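Side-chain contacts in glycosaminoglycan xylosylkinase (Hydra vulgaris, PDB 5XOM), which probably phosphorylates xylose in the linkage region of glycosaminoglycan chains, as a sugar kinase of the Fam20 family: residues W50-D55 / D67-K72; L145-A150 / L263-I268; E246-V249 / P253-K256. All blocks are in the same frame, centred on the assembly; numbering follows the deposited sequence.

Contact 1 of 3, residues W50-D55 / D67-K72; sequences WDVWHD and DVEIYK
Val52 meets Glu69 and Lys72 with its two methyl branches, one for each residue. CG1 of Val52 rests on the helix backbone at Glu69, 3.8 Å from Glu69 O. It also lies 4.1 Å from Glu69 CB. CG2 of Val52 meets the side of the Lys72 chain, 3.9 Å from Lys72 CE and 4.0 Å from Lys72 CD. The Val52 and Lys72 side chains cross at about a right angle. The Lys72 chain is extended to CE and bends only at its last torsion (chi4 79°); its CD and CE methylenes lie against the valine methyl. The contact joins two short-range neighbours in the N-terminal part of the chain, helix 49-56 and helix 67-79, which are linked by a loop. It also belongs to the dimer interface, because Val52 and Lys72 both pack on Val68 of the second subunit. No direct hydrogen bond crosses between the segments. A water bridges them instead: it donates to Val52 O over 2.9 Å and, weakly, to Glu69 OE1 over 3.3 Å. The other carboxylate oxygen, Glu69 OE2, is hydrogen-bonded to Ser66 OG of the second subunit.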
loop_
_atom_site.group_PDB
_atom_site.type_symbol
_atom_site.label_atom_id
_atom_site.label_comp_id
_atom_site.label_asym_id
_atom_site.label_seq_id
_atom_site.Cartn_x
_atom_site.Cartn_y
_atom_site.Cartn_z
ATOM N N TRP A 50 14.907 -1.756 3.174
ATOM C CA TRP A 50 15.505 -0.436 3.001
ATOM C C TRP A 50 15.138 0.168 1.654
ATOM O O TRP A 50 15.046 1.394 1.536
ATOM C CB TRP A 50 17.025 -0.481 3.167
ATOM C CG TRP A 50 17.561 -1.068 4.460
ATOM C CD1 TRP A 50 18.774 -1.673 4.627
ATOM C CD2 TRP A 50 16.922 -1.098 5.756
ATOM N NE1 TRP A 50 18.935 -2.079 5.932
ATOM C CE2 TRP A 50 17.812 -1.743 6.644
ATOM C CE3 TRP A 50 15.690 -0.648 6.249
ATOM C CZ2 TRP A 50 17.512 -1.946 7.989
ATOM C CZ3 TRP A 50 15.393 -0.855 7.586
ATOM C CH2 TRP A 50 16.300 -1.497 8.439
ATOM N N ASP A 51 14.878 -0.666 0.646
ATOM C CA ASP A 51 14.386 -0.144 -0.624
ATOM C C ASP A 51 12.940 0.326 -0.504
ATOM O O ASP A 51 12.553 1.322 -1.126
ATOM C CB ASP A 51 14.521 -1.204 -1.716
ATOM C CG ASP A 51 15.966 -1.439 -2.129
ATOM O OD1 ASP A 51 16.744 -0.461 -2.197
ATOM O OD2 ASP A 51 16.319 -2.607 -2.391
ATOM N N VAL A 52 12.124 -0.387 0.279
ATOM C CA VAL A 52 10.763 0.069 0.547
ATOM C C VAL A 52 10.780 1.462 1.164
ATOM O O VAL A 52 9.972 2.327 0.804
ATOM C CB VAL A 52 10.026 -0.939 1.447
ATOM C CG1 VAL A 52 8.640 -0.419 1.803
ATOM C CG2 VAL A 52 9.939 -2.299 0.752
ATOM N N TRP A 53 11.699 1.696 2.106
ATOM C CA TRP A 53 11.833 3.008 2.734
ATOM C C TRP A 53 12.254 4.065 1.719
ATOM O O TRP A 53 11.660 5.146 1.648
ATOM C CB TRP A 53 12.838 2.921 3.888
ATOM C CG TRP A 53 13.317 4.232 4.488
ATOM C CD1 TRP A 53 14.610 4.572 4.774
ATOM C CD2 TRP A 53 12.514 5.351 4.899
ATOM N NE1 TRP A 53 14.666 5.829 5.326
ATOM C CE2 TRP A 53 13.393 6.330 5.415
ATOM C CE3 TRP A 53 11.140 5.623 4.876
ATOM C CZ2 TRP A 53 12.944 7.556 5.908
ATOM C CZ3 TRP A 53 10.694 6.847 5.362
ATOM C CH2 TRP A 53 11.597 7.798 5.870
ATOM N N HIS A 54 13.276 3.767 0.914
ATOM C CA HIS A 54 13.775 4.764 -0.029
ATOM C C HIS A 54 12.732 5.118 -1.084
ATOM O O HIS A 54 12.667 6.270 -1.521
ATOM C CB HIS A 54 15.057 4.267 -0.698
ATOM C CG HIS A 54 16.238 4.208 0.221
ATOM N ND1 HIS A 54 17.537 4.249 -0.236
ATOM C CD2 HIS A 54 16.318 4.106 1.570
ATOM C CE1 HIS A 54 18.365 4.178 0.791
ATOM N NE2 HIS A 54 17.651 4.088 1.898
ATOM N N ASP A 55 11.911 4.154 -1.496
ATOM C CA ASP A 55 10.954 4.369 -2.576
ATOM C C ASP A 55 9.623 4.958 -2.127
ATOM O O ASP A 55 8.859 5.419 -2.984
ATOM C CB ASP A 55 10.669 3.056 -3.311
ATOM C CG ASP A 55 11.877 2.521 -4.047
ATOM O OD1 ASP A 55 12.781 3.318 -4.382
ATOM O OD2 ASP A 55 11.912 1.298 -4.294
ATOM N N ASP A 67 -0.119 -0.393 5.733
ATOM C CA ASP A 67 0.482 -1.041 6.894
ATOM C C ASP A 67 1.470 -2.121 6.482
ATOM O O ASP A 67 2.444 -2.372 7.199
ATOM C CB ASP A 67 -0.602 -1.638 7.792
ATOM C CG ASP A 67 -1.378 -0.578 8.557
ATOM O OD1 ASP A 67 -0.943 0.597 8.558
ATOM O OD2 ASP A 67 -2.417 -0.922 9.160
ATOM N N VAL A 68 1.238 -2.773 5.340
ATOM C CA VAL A 68 2.154 -3.813 4.884
ATOM C C VAL A 68 3.532 -3.225 4.619
ATOM O O VAL A 68 4.556 -3.770 5.051
ATOM C CB VAL A 68 1.591 -4.524 3.640
ATOM C CG1 VAL A 68 2.599 -5.518 3.106
ATOM C CG2 VAL A 68 0.293 -5.228 3.991
ATOM N N GLU A 69 3.576 -2.093 3.917
ATOM C CA GLU A 69 4.859 -1.471 3.601
ATOM C C GLU A 69 5.545 -0.941 4.858
ATOM O O GLU A 69 6.759 -1.106 5.022
ATOM C CB GLU A 69 4.659 -0.355 2.576
ATOM C CG GLU A 69 4.129 -0.847 1.231
ATOM C CD GLU A 69 4.234 0.198 0.128
ATOM O OE1 GLU A 69 4.978 1.183 0.307
ATOM O OE2 GLU A 69 3.584 0.028 -0.926
ATOM N N ILE A 70 4.783 -0.316 5.760
ATOM C CA ILE A 70 5.377 0.279 6.957
ATOM C C ILE A 70 5.827 -0.800 7.937
ATOM O O ILE A 70 6.944 -0.741 8.470
ATOM C CB ILE A 70 4.398 1.277 7.603
ATOM C CG1 ILE A 70 4.318 2.534 6.740
ATOM C CG2 ILE A 70 4.856 1.664 8.993
ATOM C CD1 ILE A 70 5.615 3.340 6.752
ATOM N N TYR A 71 4.982 -1.813 8.183
ATOM C CA TYR A 71 5.395 -2.895 9.084
ATOM C C TYR A 71 6.617 -3.627 8.555
ATOM O O TYR A 71 7.444 -4.102 9.341
ATOM C CB TYR A 71 4.268 -3.906 9.314
ATOM C CG TYR A 71 3.140 -3.421 10.196
ATOM C CD1 TYR A 71 2.870 -2.065 10.333
ATOM C CD2 TYR A 71 2.363 -4.321 10.921
ATOM C CE1 TYR A 71 1.840 -1.617 11.131
ATOM C CE2 TYR A 71 1.326 -3.880 11.732
ATOM C CZ TYR A 71 1.072 -2.526 11.827
ATOM O OH TYR A 71 0.056 -2.056 12.624
ATOM N N LYS A 72 6.745 -3.740 7.233
ATOM C CA LYS A 72 7.935 -4.358 6.662
ATOM C C LYS A 72 9.189 -3.591 7.061
ATOM O O LYS A 72 10.221 -4.192 7.384
ATOM C CB LYS A 72 7.793 -4.422 5.141
ATOM C CG LYS A 72 8.913 -5.140 4.408
ATOM C CD LYS A 72 8.539 -5.279 2.940
ATOM C CE LYS A 72 9.632 -5.943 2.151
ATOM N NZ LYS A 72 9.605 -7.415 2.358
HETATM O O HOH W 1 7.867 1.826 -1.159
#

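Contact 2 of 3, residues L145-A150 / L263-I268; sequences LGFYRA and LIDTSI
The loop between helix 132-144 and strand 153-159 packs on helix 259-273. In kinase terms this is consistent with the alphaC-beta4 loop meeting helix alphaE of the C-lobe. Gly146 closes helix 132-144 with a Schellman motif, and its positive phi turns the chain into the loop. Arg149 then forms a salt bridge to Asp265. Its chain is extended from CG to NE (chi2 170°), which carries the guanidinium across to the aspartate. Arg149 NH1 donates to Asp265 OD2 over 3.0 Å, with an N-H...O angle of 151°; the oxygen accepts on its anti lone pair. Arg149 NH2 adds a weak bond to Asp265 OD2, at 3.4 Å. Both nitrogens go to one oxygen, and the guanidinium and carboxylate planes are 51° apart, so this is not a flat, two-oxygen pairing. Arg149 NE also donates to Phe147 O over 3.2 Å, from above the carbonyl plane, which helps fix how the group is turned. One face of the guanidinium carries Phe147 CD1, 3.8 Å above its centre. The same ring approaches the aspartate obliquely, with Phe147 CE1 3.8 Å from Asp265 CG. A water accepts from Arg149 NH1 at 2.9 Å and is hydrogen-bonded to Thr266 OG1. The buried carboxylate has further partners: Arg322 makes a salt bridge to OD2, and Thr325 is hydrogen-bonded to OD1. Two arginines on OD2 would probably keep Asp265 ionised. Phe147 also touches Thr325 and Arg328 of helix 323-334, while its Asp142 contact leads back to helix 132-144. The loop thus lies among three helices, ahead of edge strand 153-159.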
loop_
_atom_site.group_PDB
_atom_site.type_symbol
_atom_site.label_atom_id
_atom_site.label_comp_id
_atom_site.label_asym_id
_atom_site.label_seq_id
_atom_site.Cartn_x
_atom_site.Cartn_y
_atom_site.Cartn_z
ATOM N N LEU A 145 -3.210 10.553 12.207
ATOM C CA LEU A 145 -3.847 11.801 11.812
ATOM C C LEU A 145 -3.713 12.100 10.326
ATOM O O LEU A 145 -4.244 13.121 9.871
ATOM C CB LEU A 145 -3.276 12.973 12.611
ATOM C CG LEU A 145 -3.441 12.974 14.127
ATOM C CD1 LEU A 145 -2.590 14.078 14.744
ATOM C CD2 LEU A 145 -4.915 13.119 14.505
ATOM N N GLY A 146 -3.029 11.249 9.561
ATOM C CA GLY A 146 -2.920 11.449 8.129
ATOM C C GLY A 146 -1.904 12.477 7.694
ATOM O O GLY A 146 -1.949 12.922 6.544
ATOM N N PHE A 147 -0.993 12.887 8.581
ATOM C CA PHE A 147 0.054 13.822 8.179
ATOM C C PHE A 147 1.131 13.122 7.350
ATOM O O PHE A 147 1.575 13.651 6.328
ATOM C CB PHE A 147 0.672 14.492 9.410
ATOM C CG PHE A 147 -0.223 15.502 10.071
ATOM C CD1 PHE A 147 -0.880 16.466 9.324
ATOM C CD2 PHE A 147 -0.411 15.488 11.443
ATOM C CE1 PHE A 147 -1.704 17.401 9.932
ATOM C CE2 PHE A 147 -1.231 16.422 12.057
ATOM C CZ PHE A 147 -1.880 17.378 11.297
ATOM N N TYR A 148 1.568 11.937 7.788
ATOM C CA TYR A 148 2.573 11.131 7.088
ATOM C C TYR A 148 3.881 11.901 6.862
ATOM O O TYR A 148 4.526 11.773 5.821
ATOM C CB TYR A 148 2.017 10.581 5.764
ATOM C CG TYR A 148 0.825 9.648 5.959
ATOM C CD1 TYR A 148 0.993 8.382 6.512
ATOM C CD2 TYR A 148 -0.463 10.038 5.603
ATOM C CE1 TYR A 148 -0.083 7.535 6.709
ATOM C CE2 TYR A 148 -1.549 9.191 5.796
ATOM C CZ TYR A 148 -1.351 7.945 6.348
ATOM O OH TYR A 148 -2.425 7.109 6.546
ATOM N N ARG A 149 4.301 12.677 7.865
ATOM C CA ARG A 149 5.495 13.515 7.793
ATOM C C ARG A 149 6.581 13.124 8.777
ATOM O O ARG A 149 7.530 13.901 8.965
ATOM C CB ARG A 149 5.126 14.970 8.038
ATOM C CG ARG A 149 4.099 15.403 7.097
ATOM C CD ARG A 149 3.502 16.740 7.386
ATOM N NE ARG A 149 2.250 16.737 6.657
ATOM C CZ ARG A 149 1.407 17.742 6.577
ATOM N NH1 ARG A 149 1.645 18.920 7.167
ATOM N NH2 ARG A 149 0.303 17.572 5.867
ATOM N N ALA A 150 6.438 11.992 9.454
ATOM C CA ALA A 150 7.392 11.555 10.459
ATOM C C ALA A 150 8.139 10.316 9.982
ATOM O O ALA A 150 7.505 9.386 9.470
ATOM C CB ALA A 150 6.674 11.250 11.779
ATOM N N LEU A 263 3.177 24.850 8.899
ATOM C CA LEU A 263 3.475 25.176 10.292
ATOM C C LEU A 263 2.225 25.159 11.159
ATOM O O LEU A 263 2.306 24.852 12.354
ATOM C CB LEU A 263 4.158 26.541 10.399
ATOM C CG LEU A 263 5.525 26.708 9.734
ATOM C CD1 LEU A 263 6.045 28.124 9.939
ATOM C CD2 LEU A 263 6.524 25.684 10.260
ATOM N N ILE A 264 1.061 25.453 10.577
ATOM C CA ILE A 264 -0.180 25.368 11.338
ATOM C C ILE A 264 -0.557 23.908 11.583
ATOM O O ILE A 264 -0.959 23.539 12.695
ATOM C CB ILE A 264 -1.292 26.157 10.624
ATOM C CG1 ILE A 264 -0.893 27.638 10.524
ATOM C CG2 ILE A 264 -2.605 26.010 11.365
ATOM C CD1 ILE A 264 -1.870 28.526 9.761
ATOM N N ASP A 265 -0.432 23.053 10.557
ATOM C CA ASP A 265 -0.559 21.608 10.755
ATOM C C ASP A 265 0.340 21.132 11.887
ATOM O O ASP A 265 -0.100 20.423 12.801
ATOM C CB ASP A 265 -0.188 20.846 9.475
ATOM C CG ASP A 265 -1.295 20.835 8.432
ATOM O OD1 ASP A 265 -2.442 21.207 8.750
ATOM O OD2 ASP A 265 -1.005 20.419 7.286
ATOM N N THR A 266 1.624 21.494 11.818
ATOM C CA THR A 266 2.599 20.995 12.777
ATOM C C THR A 266 2.374 21.576 14.169
ATOM O O THR A 266 2.711 20.928 15.167
ATOM C CB THR A 266 4.013 21.280 12.263
ATOM O OG1 THR A 266 4.224 20.551 11.046
ATOM C CG2 THR A 266 5.077 20.858 13.277
ATOM N N SER A 267 1.799 22.778 14.265
ATOM C CA SER A 267 1.488 23.318 15.585
ATOM C C SER A 267 0.358 22.538 16.244
ATOM O O SER A 267 0.358 22.360 17.467
ATOM C CB SER A 267 1.127 24.800 15.487
ATOM O OG SER A 267 -0.187 24.976 14.988
ATOM N N ILE A 268 -0.593 22.042 15.451
ATOM C CA ILE A 268 -1.639 21.175 15.982
ATOM C C ILE A 268 -1.041 19.853 16.443
ATOM O O ILE A 268 -1.349 19.355 17.534
ATOM C CB ILE A 268 -2.736 20.959 14.923
ATOM C CG1 ILE A 268 -3.543 22.244 14.721
ATOM C CG2 ILE A 268 -3.644 19.791 15.302
ATOM C CD1 ILE A 268 -4.428 22.212 13.494
HETATM O O HOH W 2 4.119 20.157 8.137
#

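Contact 3 of 3, residues E246-V249 / P253-K256; sequences ESVV and PYTK
Val249 O is met by two groups of Thr255. Thr255 CA makes a CA-H...O contact to it at 3.3 Å, with an angle of 131° at the hydrogen. The methyl Thr255 CG2 comes still nearer, 3.2 Å from Val249 O. With CG2 beside its own backbone N (OG1 at chi1 75°), the threonine turns this methyl, and not its hydroxyl, to the carbonyl. The second meeting point is Val248 with Tyr254. Val248 CG1 sits 3.7 Å from Tyr254 CD2 and touches the ring obliquely, while Val248 O is 3.6 Å from Tyr254 CB. Pro253, which follows a cis peptide bond, places its CD 3.6 Å above one face of the Tyr254 ring, toward the rim. The ring thus has Pro253 CD and Val248 CG1 on opposite sides of its plane. Its hydroxyl is hydrogen-bonded to Tyr281 OH. The contact closes the turn that leaves helix 244-248 and leads to helix 259-273. No hydrogen bond joins the two segments. Their direct hold on each other is therefore van der Waals packing plus a CH...O contact, with the tyrosine hydroxyl bonded beyond them.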
loop_
_atom_site.group_PDB
_atom_site.type_symbol
_atom_site.label_atom_id
_atom_site.label_comp_id
_atom_site.label_asym_id
_atom_site.label_seq_id
_atom_site.Cartn_x
_atom_site.Cartn_y
_atom_site.Cartn_z
ATOM N N GLU A 246 -0.012 38.606 10.661
ATOM C CA GLU A 246 0.007 39.598 9.592
ATOM C C GLU A 246 1.432 40.015 9.244
ATOM O O GLU A 246 1.751 40.261 8.077
ATOM C CB GLU A 246 -0.824 40.806 10.020
ATOM C CG GLU A 246 -2.294 40.486 10.252
ATOM C CD GLU A 246 -3.058 41.642 10.878
ATOM O OE1 GLU A 246 -2.604 42.800 10.757
ATOM O OE2 GLU A 246 -4.133 41.391 11.468
ATOM N N SER A 247 2.306 40.090 10.252
ATOM C CA SER A 247 3.705 40.437 10.014
ATOM C C SER A 247 4.482 39.291 9.363
ATOM O O SER A 247 5.395 39.540 8.569
ATOM C CB SER A 247 4.360 40.848 11.329
ATOM O OG SER A 247 5.716 40.634 11.311
ATOM N N VAL A 248 4.155 38.041 9.703
ATOM C CA VAL A 248 4.902 36.898 9.183
ATOM C C VAL A 248 4.670 36.730 7.686
ATOM O O VAL A 248 5.601 36.440 6.929
ATOM C CB VAL A 248 4.530 35.621 9.955
ATOM C CG1 VAL A 248 5.242 34.407 9.363
ATOM C CG2 VAL A 248 4.868 35.786 11.423
ATOM N N VAL A 249 3.421 36.885 7.241
ATOM C CA VAL A 249 3.049 36.597 5.859
ATOM C C VAL A 249 3.659 37.545 4.832
ATOM O O VAL A 249 3.497 37.314 3.631
ATOM C CB VAL A 249 1.525 36.636 5.706
ATOM C CG1 VAL A 249 0.870 35.781 6.776
ATOM C CG2 VAL A 249 1.035 38.085 5.771
ATOM N N PRO A 253 9.401 32.613 3.301
ATOM C CA PRO A 253 8.553 31.782 2.433
ATOM C C PRO A 253 7.115 31.659 2.925
ATOM O O PRO A 253 6.434 30.680 2.609
ATOM C CB PRO A 253 9.258 30.430 2.489
ATOM C CG PRO A 253 9.800 30.382 3.884
ATOM C CD PRO A 253 10.101 31.798 4.306
ATOM N N TYR A 254 6.666 32.620 3.720
ATOM C CA TYR A 254 5.319 32.581 4.275
ATOM C C TYR A 254 4.308 33.356 3.437
ATOM O O TYR A 254 3.126 33.389 3.799
ATOM C CB TYR A 254 5.345 33.076 5.728
ATOM C CG TYR A 254 6.459 32.409 6.507
ATOM C CD1 TYR A 254 6.378 31.063 6.850
ATOM C CD2 TYR A 254 7.607 33.106 6.861
ATOM C CE1 TYR A 254 7.402 30.435 7.540
ATOM C CE2 TYR A 254 8.637 32.488 7.551
ATOM C CZ TYR A 254 8.527 31.150 7.887
ATOM O OH TYR A 254 9.543 30.525 8.572
ATOM N N THR A 255 4.734 33.965 2.324
ATOM C CA THR A 255 3.809 34.748 1.508
ATOM C C THR A 255 2.967 33.854 0.607
ATOM O O THR A 255 1.767 34.095 0.437
ATOM C CB THR A 255 4.568 35.750 0.639
ATOM O OG1 THR A 255 5.186 35.063 -0.452
ATOM C CG2 THR A 255 5.659 36.415 1.436
ATOM N N LYS A 256 3.584 32.844 -0.005
ATOM C CA LYS A 256 2.903 31.952 -0.933
ATOM C C LYS A 256 3.299 30.517 -0.625
ATOM O O LYS A 256 4.258 30.254 0.106
ATOM C CB LYS A 256 3.254 32.219 -2.402
ATOM C CG LYS A 256 4.706 31.884 -2.730
ATOM C CD LYS A 256 4.947 31.810 -4.232
ATOM C CE LYS A 256 5.019 33.170 -4.862
ATOM N NZ LYS A 256 5.297 33.107 -6.322
#

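Overall arrangement
Contact 1 joins two N-terminal helices and closes before contact 2 opens. Contact 2 ties the loop after helix 132-144 to helix 259-273, which in a kinase fold would probably link the two lobes. Contact 3 lies in the turn before that helix, within the span of contact 2. The centres of contacts 1 and 2 are about 21 Å apart, with nearest atoms about 6 Å apart. Contacts 1 and 3 are farther, about 36 Å between centres. Contacts 2 and 3 have centres about 19 Å apart but touch, with Leu263 CD1 3.6 Å from Tyr254 CE1. Contact 1 thus lies at the subunit interface, while contacts 2 and 3 meet through helix 259-273 inside one chain.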